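Local coordinates for protein kinase domain-containing protein (Chaetomium thermophilum, PDB 6Z3U) that probably phosphorylates serine and threonine residues, including those of the RNA polymerase II tail repeats, as the cyclin-dependent kinase subunit of the CDK-activating kinase complex, at residues I305-T314 and W330-W340. Residues are numbered along the deposited sequence; the frame is centred on the assembly and turned at random.
Sequences ITLICKHIGT and WDPMEEPIPVW
Thr314 and Ile337 meet as the irregular loop 330-340 runs along helix 301-311 and round its C-terminal end, the closest CA atoms, those of Gly313 and Val339, lying 3.9 Å apart. Thr314 N donates to Ile337 O at 3.0 Å, and Ile337 N returns an almost straight bond (176°) to Thr314 OG1 at 3.0 Å. The hydroxyl reaches it because OG1 stands anti to the carbonyl carbon (chi1 -66°), leaving CG2 for Pro336 CB and Asp331 OD1; a water bonded to OG1 also donates, weakly, to Asp331 OD1. Replacing Thr314 by alanine would remove OG1 and CG2, and would probably leave Ile337 N without its acceptor, the water without one anchor and a gap beside Pro336. Glycine suits position 313, where phi is positive and a CB would collide with Val339 CA. Trp340 draws on carbonyls at the helix end: its backbone N donates to Ile312 O, while the indole NE1 reaches Lys310 O at 3.1 Å, the oxygen lying near the ring plane. Tryptophan suits the place because its ring edge carries an N-H far enough from the backbone to reach a carbonyl two residues earlier. Ile337 lays its branched CB against Cys309 O at 3.5 Å. At the other end, Ile305 sets CG2 3.6 Å from Trp330 CE3, meeting the indole at its edge, while the Pro332 ring fits beside Thr306, whose hydroxyl is bonded to Met302 O one turn back. Asp331 OD2 accepts from Met333 N in an Asx turn, bending the chain after the tryptophan. Tyr345 of helix 342-349 touches both Ile312 and Trp340. The loop belongs to the CMGC insert between alphaG (301-311) and alphaH (353-363), as in cyclin-dependent kinases, here folded back on alphaG in the C-lobe, away from the predicted ATP site.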
ATOM      1  N   ILE B 305      27.171   1.935 -14.463  1.00 35.69           N
ATOM      2  CA  ILE B 305      27.601   3.323 -14.321  1.00 34.16           C
ATOM      3  C   ILE B 305      28.420   3.743 -15.535  1.00 36.60           C
ATOM      4  O   ILE B 305      28.201   4.813 -16.116  1.00 39.21           O
ATOM      5  CB  ILE B 305      28.394   3.509 -13.015  1.00 40.64           C
ATOM      6  CG1 ILE B 305      27.468   3.356 -11.805  1.00 32.06           C
ATOM      7  CG2 ILE B 305      29.085   4.868 -13.007  1.00 41.56           C
ATOM      8  CD1 ILE B 305      28.192   3.299 -10.485  1.00 35.22           C
ATOM      9  N   THR B 306      29.376   2.904 -15.938  1.00 37.93           N
ATOM     10  CA  THR B 306      30.200   3.229 -17.097  1.00 36.70           C
ATOM     11  C   THR B 306      29.348   3.343 -18.355  1.00 39.79           C
ATOM     12  O   THR B 306      29.567   4.233 -19.184  1.00 39.27           O
ATOM     13  CB  THR B 306      31.285   2.169 -17.282  1.00 32.59           C
ATOM     14  OG1 THR B 306      32.090   2.092 -16.100  1.00 33.70           O
ATOM     15  CG2 THR B 306      32.171   2.508 -18.466  1.00 38.22           C
ATOM     16  N   LEU B 307      28.360   2.459 -18.505  1.00 41.86           N
ATOM     17  CA  LEU B 307      27.518   2.494 -19.695  1.00 32.69           C
ATOM     18  C   LEU B 307      26.717   3.787 -19.761  1.00 28.90           C
ATOM     19  O   LEU B 307      26.618   4.409 -20.823  1.00 39.40           O
ATOM     20  CB  LEU B 307      26.588   1.283 -19.716  1.00 30.51           C
ATOM     21  CG  LEU B 307      27.211  -0.047 -20.147  1.00 28.50           C
ATOM     22  CD1 LEU B 307      26.204  -1.181 -20.000  1.00 32.68           C
ATOM     23  CD2 LEU B 307      27.721   0.027 -21.575  1.00 27.92           C
ATOM     24  N   ILE B 308      26.142   4.213 -18.635  1.00 35.06           N
ATOM     25  CA  ILE B 308      25.395   5.466 -18.631  1.00 36.17           C
ATOM     26  C   ILE B 308      26.320   6.626 -18.970  1.00 37.51           C
ATOM     27  O   ILE B 308      25.951   7.536 -19.721  1.00 43.72           O
ATOM     28  CB  ILE B 308      24.689   5.668 -17.279  1.00 29.87           C
ATOM     29  CG1 ILE B 308      23.629   4.583 -17.080  1.00 29.56           C
ATOM     30  CG2 ILE B 308      24.054   7.050 -17.214  1.00 31.49           C
ATOM     31  CD1 ILE B 308      22.997   4.574 -15.707  1.00 31.88           C
ATOM     32  N   CYS B 309      27.541   6.609 -18.429  1.00 38.69           N
ATOM     33  CA  CYS B 309      28.511   7.643 -18.773  1.00 42.40           C
ATOM     34  C   CYS B 309      28.825   7.625 -20.265  1.00 35.59           C
ATOM     35  O   CYS B 309      28.963   8.681 -20.893  1.00 38.09           O
ATOM     36  CB  CYS B 309      29.791   7.456 -17.957  1.00 51.76           C
ATOM     37  SG  CYS B 309      29.641   7.860 -16.196  1.00 43.66           S
ATOM     38  N   LYS B 310      28.938   6.433 -20.850  1.00 31.58           N
ATOM     39  CA  LYS B 310      29.327   6.329 -22.252  1.00 39.56           C
ATOM     40  C   LYS B 310      28.201   6.792 -23.171  1.00 35.43           C
ATOM     41  O   LYS B 310      28.427   7.575 -24.100  1.00 31.54           O
ATOM     42  CB  LYS B 310      29.739   4.889 -22.568  1.00 39.92           C
ATOM     43  CG  LYS B 310      30.194   4.649 -24.000  1.00 44.07           C
ATOM     44  CD  LYS B 310      30.351   3.159 -24.282  1.00 61.18           C
ATOM     45  CE  LYS B 310      30.678   2.886 -25.747  1.00 64.43           C
ATOM     46  NZ  LYS B 310      32.088   3.220 -26.099  1.00 77.96           N
ATOM     47  N   HIS B 311      26.975   6.329 -22.916  1.00 36.47           N
ATOM     48  CA  HIS B 311      25.875   6.513 -23.853  1.00 32.51           C
ATOM     49  C   HIS B 311      24.952   7.676 -23.514  1.00 28.86           C
ATOM     50  O   HIS B 311      24.229   8.140 -24.401  1.00 40.45           O
ATOM     51  CB  HIS B 311      25.031   5.233 -23.944  1.00 35.76           C
ATOM     52  CG  HIS B 311      25.705   4.104 -24.664  1.00 43.80           C
ATOM     53  ND1 HIS B 311      27.026   4.148 -25.054  1.00 45.61           N
ATOM     54  CD2 HIS B 311      25.230   2.907 -25.080  1.00 56.92           C
ATOM     55  CE1 HIS B 311      27.338   3.022 -25.673  1.00 36.95           C
ATOM     56  NE2 HIS B 311      26.265   2.252 -25.703  1.00 43.02           N
ATOM     57  N   ILE B 312      24.945   8.155 -22.275  1.00 29.18           N
ATOM     58  CA  ILE B 312      24.112   9.283 -21.875  1.00 35.02           C
ATOM     59  C   ILE B 312      24.961  10.498 -21.517  1.00 33.19           C
ATOM     60  O   ILE B 312      24.691  11.609 -21.974  1.00 37.07           O
ATOM     61  CB  ILE B 312      23.179   8.900 -20.706  1.00 36.87           C
ATOM     62  CG1 ILE B 312      22.094   7.930 -21.176  1.00 31.39           C
ATOM     63  CG2 ILE B 312      22.537  10.142 -20.106  1.00 47.49           C
ATOM     64  CD1 ILE B 312      22.470   6.482 -21.019  1.00 37.99           C
ATOM     65  N   GLY B 313      25.987  10.303 -20.711  1.00 33.98           N
ATOM     66  CA  GLY B 313      26.867  11.379 -20.296  1.00 41.05           C
ATOM     67  C   GLY B 313      27.353  11.159 -18.876  1.00 44.38           C
ATOM     68  O   GLY B 313      26.710  10.521 -18.048  1.00 33.98           O
ATOM     69  N   THR B 314      28.530  11.701 -18.588  1.00 48.11           N
ATOM     70  CA  THR B 314      29.109  11.573 -17.257  1.00 46.14           C
ATOM     71  C   THR B 314      28.418  12.544 -16.306  1.00 47.86           C
ATOM     72  O   THR B 314      28.467  13.757 -16.537  1.00 36.90           O
ATOM     73  CB  THR B 314      30.609  11.854 -17.293  1.00 43.51           C
ATOM     74  OG1 THR B 314      31.278  10.841 -18.055  1.00 37.98           O
ATOM     75  CG2 THR B 314      31.182  11.878 -15.882  1.00 49.97           C
ATOM     76  N   TRP B 330      30.179   6.630  -7.590  1.00 42.05           N
ATOM     77  CA  TRP B 330      31.376   6.044  -8.170  1.00 45.11           C
ATOM     78  C   TRP B 330      31.508   6.518  -9.609  1.00 43.94           C
ATOM     79  O   TRP B 330      30.511   6.720 -10.306  1.00 46.79           O
ATOM     80  CB  TRP B 330      31.345   4.516  -8.109  1.00 44.81           C
ATOM     81  CG  TRP B 330      32.549   3.882  -8.727  1.00 47.52           C
ATOM     82  CD1 TRP B 330      33.752   3.648  -8.127  1.00 44.82           C
ATOM     83  CD2 TRP B 330      32.668   3.397 -10.068  1.00 47.39           C
ATOM     84  NE1 TRP B 330      34.613   3.048  -9.012  1.00 46.54           N
ATOM     85  CE2 TRP B 330      33.972   2.883 -10.212  1.00 46.42           C
ATOM     86  CE3 TRP B 330      31.799   3.346 -11.162  1.00 49.70           C
ATOM     87  CZ2 TRP B 330      34.427   2.325 -11.402  1.00 57.36           C
ATOM     88  CZ3 TRP B 330      32.252   2.792 -12.344  1.00 49.52           C
ATOM     89  CH2 TRP B 330      33.554   2.289 -12.456  1.00 57.30           C
ATOM     90  N   ASP B 331      32.754   6.705 -10.040  1.00 46.36           N
ATOM     91  CA  ASP B 331      33.064   7.161 -11.382  1.00 48.47           C
ATOM     92  C   ASP B 331      34.216   6.321 -11.915  1.00 54.76           C
ATOM     93  O   ASP B 331      35.159   6.023 -11.167  1.00 58.73           O
ATOM     94  CB  ASP B 331      33.446   8.647 -11.394  1.00 52.92           C
ATOM     95  CG  ASP B 331      33.551   9.208 -12.795  1.00 61.05           C
ATOM     96  OD1 ASP B 331      32.502   9.329 -13.464  1.00 54.06           O
ATOM     97  OD2 ASP B 331      34.680   9.524 -13.228  1.00 69.13           O
ATOM     98  N   PRO B 332      34.175   5.916 -13.191  1.00 63.35           N
ATOM     99  CA  PRO B 332      35.260   5.075 -13.725  1.00 59.65           C
ATOM    100  C   PRO B 332      36.601   5.781 -13.814  1.00 53.07           C
ATOM    101  O   PRO B 332      37.603   5.124 -14.127  1.00 47.76           O
ATOM    102  CB  PRO B 332      34.751   4.679 -15.117  1.00 57.11           C
ATOM    103  CG  PRO B 332      33.780   5.748 -15.490  1.00 55.82           C
ATOM    104  CD  PRO B 332      33.141   6.195 -14.205  1.00 58.47           C
ATOM    105  N   MET B 333      36.656   7.085 -13.544  1.00 51.60           N
ATOM    106  CA  MET B 333      37.901   7.848 -13.602  1.00 61.39           C
ATOM    107  C   MET B 333      38.519   7.801 -14.998  1.00 64.15           C
ATOM    108  O   MET B 333      39.728   7.628 -15.162  1.00 63.87           O
ATOM    109  CB  MET B 333      38.891   7.354 -12.546  1.00 63.91           C
ATOM    110  CG  MET B 333      38.520   7.788 -11.136  1.00 58.84           C
ATOM    111  SD  MET B 333      39.563   7.072  -9.855  1.00 64.04           S
ATOM    112  CE  MET B 333      41.199   7.401 -10.507  1.00 60.86           C
ATOM    113  N   GLU B 334      37.676   7.962 -16.012  1.00 70.99           N
ATOM    114  CA  GLU B 334      38.097   8.161 -17.389  1.00 61.51           C
ATOM    115  C   GLU B 334      37.774   9.591 -17.801  1.00 59.27           C
ATOM    116  O   GLU B 334      37.136  10.346 -17.063  1.00 61.11           O
ATOM    117  CB  GLU B 334      37.409   7.165 -18.329  1.00 64.52           C
ATOM    118  CG  GLU B 334      37.743   5.703 -18.055  1.00 79.73           C
ATOM    119  CD  GLU B 334      39.188   5.359 -18.371  1.00 79.32           C
ATOM    120  OE1 GLU B 334      39.941   6.267 -18.785  1.00 82.18           O
ATOM    121  OE2 GLU B 334      39.572   4.182 -18.208  1.00 70.40           O
ATOM    122  N   GLU B 335      38.230   9.964 -18.987  1.00 61.99           N
ATOM    123  CA  GLU B 335      37.938  11.295 -19.497  1.00 54.83           C
ATOM    124  C   GLU B 335      36.426  11.490 -19.537  1.00 60.86           C
ATOM    125  O   GLU B 335      35.731  10.725 -20.224  1.00 57.66           O
ATOM    126  CB  GLU B 335      38.536  11.489 -20.885  1.00 68.80           C
ATOM    127  CG  GLU B 335      39.836  12.275 -20.896  1.00 69.88           C
ATOM    128  CD  GLU B 335      39.683  13.658 -20.288  1.00 73.73           C
ATOM    129  OE1 GLU B 335      40.217  13.888 -19.182  1.00 88.02           O
ATOM    130  OE2 GLU B 335      39.003  14.507 -20.904  1.00 76.18           O
ATOM    131  N   PRO B 336      35.877  12.479 -18.830  1.00 55.29           N
ATOM    132  CA  PRO B 336      34.416  12.609 -18.771  1.00 58.49           C
ATOM    133  C   PRO B 336      33.820  12.841 -20.151  1.00 56.07           C
ATOM    134  O   PRO B 336      34.406  13.518 -20.998  1.00 63.28           O
ATOM    135  CB  PRO B 336      34.203  13.816 -17.849  1.00 52.27           C
ATOM    136  CG  PRO B 336      35.474  14.585 -17.927  1.00 49.29           C
ATOM    137  CD  PRO B 336      36.556  13.566 -18.102  1.00 55.71           C
ATOM    138  N   ILE B 337      32.638  12.278 -20.363  1.00 49.23           N
ATOM    139  CA  ILE B 337      31.933  12.363 -21.639  1.00 39.66           C
ATOM    140  C   ILE B 337      30.843  13.413 -21.503  1.00 37.92           C
ATOM    141  O   ILE B 337      29.956  13.261 -20.647  1.00 44.67           O
ATOM    142  CB  ILE B 337      31.340  11.003 -22.045  1.00 47.16           C
ATOM    143  CG1 ILE B 337      32.456  10.016 -22.400  1.00 48.49           C
ATOM    144  CG2 ILE B 337      30.369  11.174 -23.208  1.00 45.35           C
ATOM    145  CD1 ILE B 337      33.012   9.256 -21.212  1.00 46.87           C
ATOM    146  N   PRO B 338      30.857  14.484 -22.300  1.00 38.83           N
ATOM    147  CA  PRO B 338      29.790  15.484 -22.198  1.00 42.97           C
ATOM    148  C   PRO B 338      28.428  14.872 -22.486  1.00 40.13           C
ATOM    149  O   PRO B 338      28.289  13.965 -23.308  1.00 42.32           O
ATOM    150  CB  PRO B 338      30.172  16.530 -23.254  1.00 49.00           C
ATOM    151  CG  PRO B 338      31.633  16.340 -23.478  1.00 49.83           C
ATOM    152  CD  PRO B 338      31.885  14.874 -23.284  1.00 47.23           C
ATOM    153  N   VAL B 339      27.413  15.388 -21.788  1.00 39.85           N
ATOM    154  CA  VAL B 339      26.064  14.858 -21.930  1.00 34.91           C
ATOM    155  C   VAL B 339      25.582  15.050 -23.360  1.00 43.85           C
ATOM    156  O   VAL B 339      25.656  16.152 -23.919  1.00 43.48           O
ATOM    157  CB  VAL B 339      25.125  15.539 -20.922  1.00 34.88           C
ATOM    158  CG1 VAL B 339      23.712  15.001 -21.061  1.00 51.68           C
ATOM    159  CG2 VAL B 339      25.642  15.337 -19.511  1.00 44.09           C
ATOM    160  N   TRP B 340      25.096  13.968 -23.963  1.00 43.66           N
ATOM    161  CA  TRP B 340      24.592  14.028 -25.328  1.00 37.05           C
ATOM    162  C   TRP B 340      23.246  14.741 -25.377  1.00 40.43           C
ATOM    163  O   TRP B 340      22.381  14.530 -24.522  1.00 43.67           O
ATOM    164  CB  TRP B 340      24.443  12.619 -25.901  1.00 39.30           C
ATOM    165  CG  TRP B 340      25.688  11.796 -25.832  1.00 36.01           C
ATOM    166  CD1 TRP B 340      25.935  10.754 -24.987  1.00 39.86           C
ATOM    167  CD2 TRP B 340      26.860  11.940 -26.643  1.00 38.41           C
ATOM    168  NE1 TRP B 340      27.186  10.239 -25.221  1.00 38.52           N
ATOM    169  CE2 TRP B 340      27.775  10.951 -26.233  1.00 42.16           C
ATOM    170  CE3 TRP B 340      27.223  12.809 -27.676  1.00 46.38           C
ATOM    171  CZ2 TRP B 340      29.032  10.807 -26.819  1.00 52.97           C
ATOM    172  CZ3 TRP B 340      28.471  12.664 -28.257  1.00 45.89           C
ATOM    173  CH2 TRP B 340      29.361  11.671 -27.826  1.00 47.04           C
TER
HETATM  174  O   HOH W   1      33.527   8.979 -16.726  1.00 31.29           O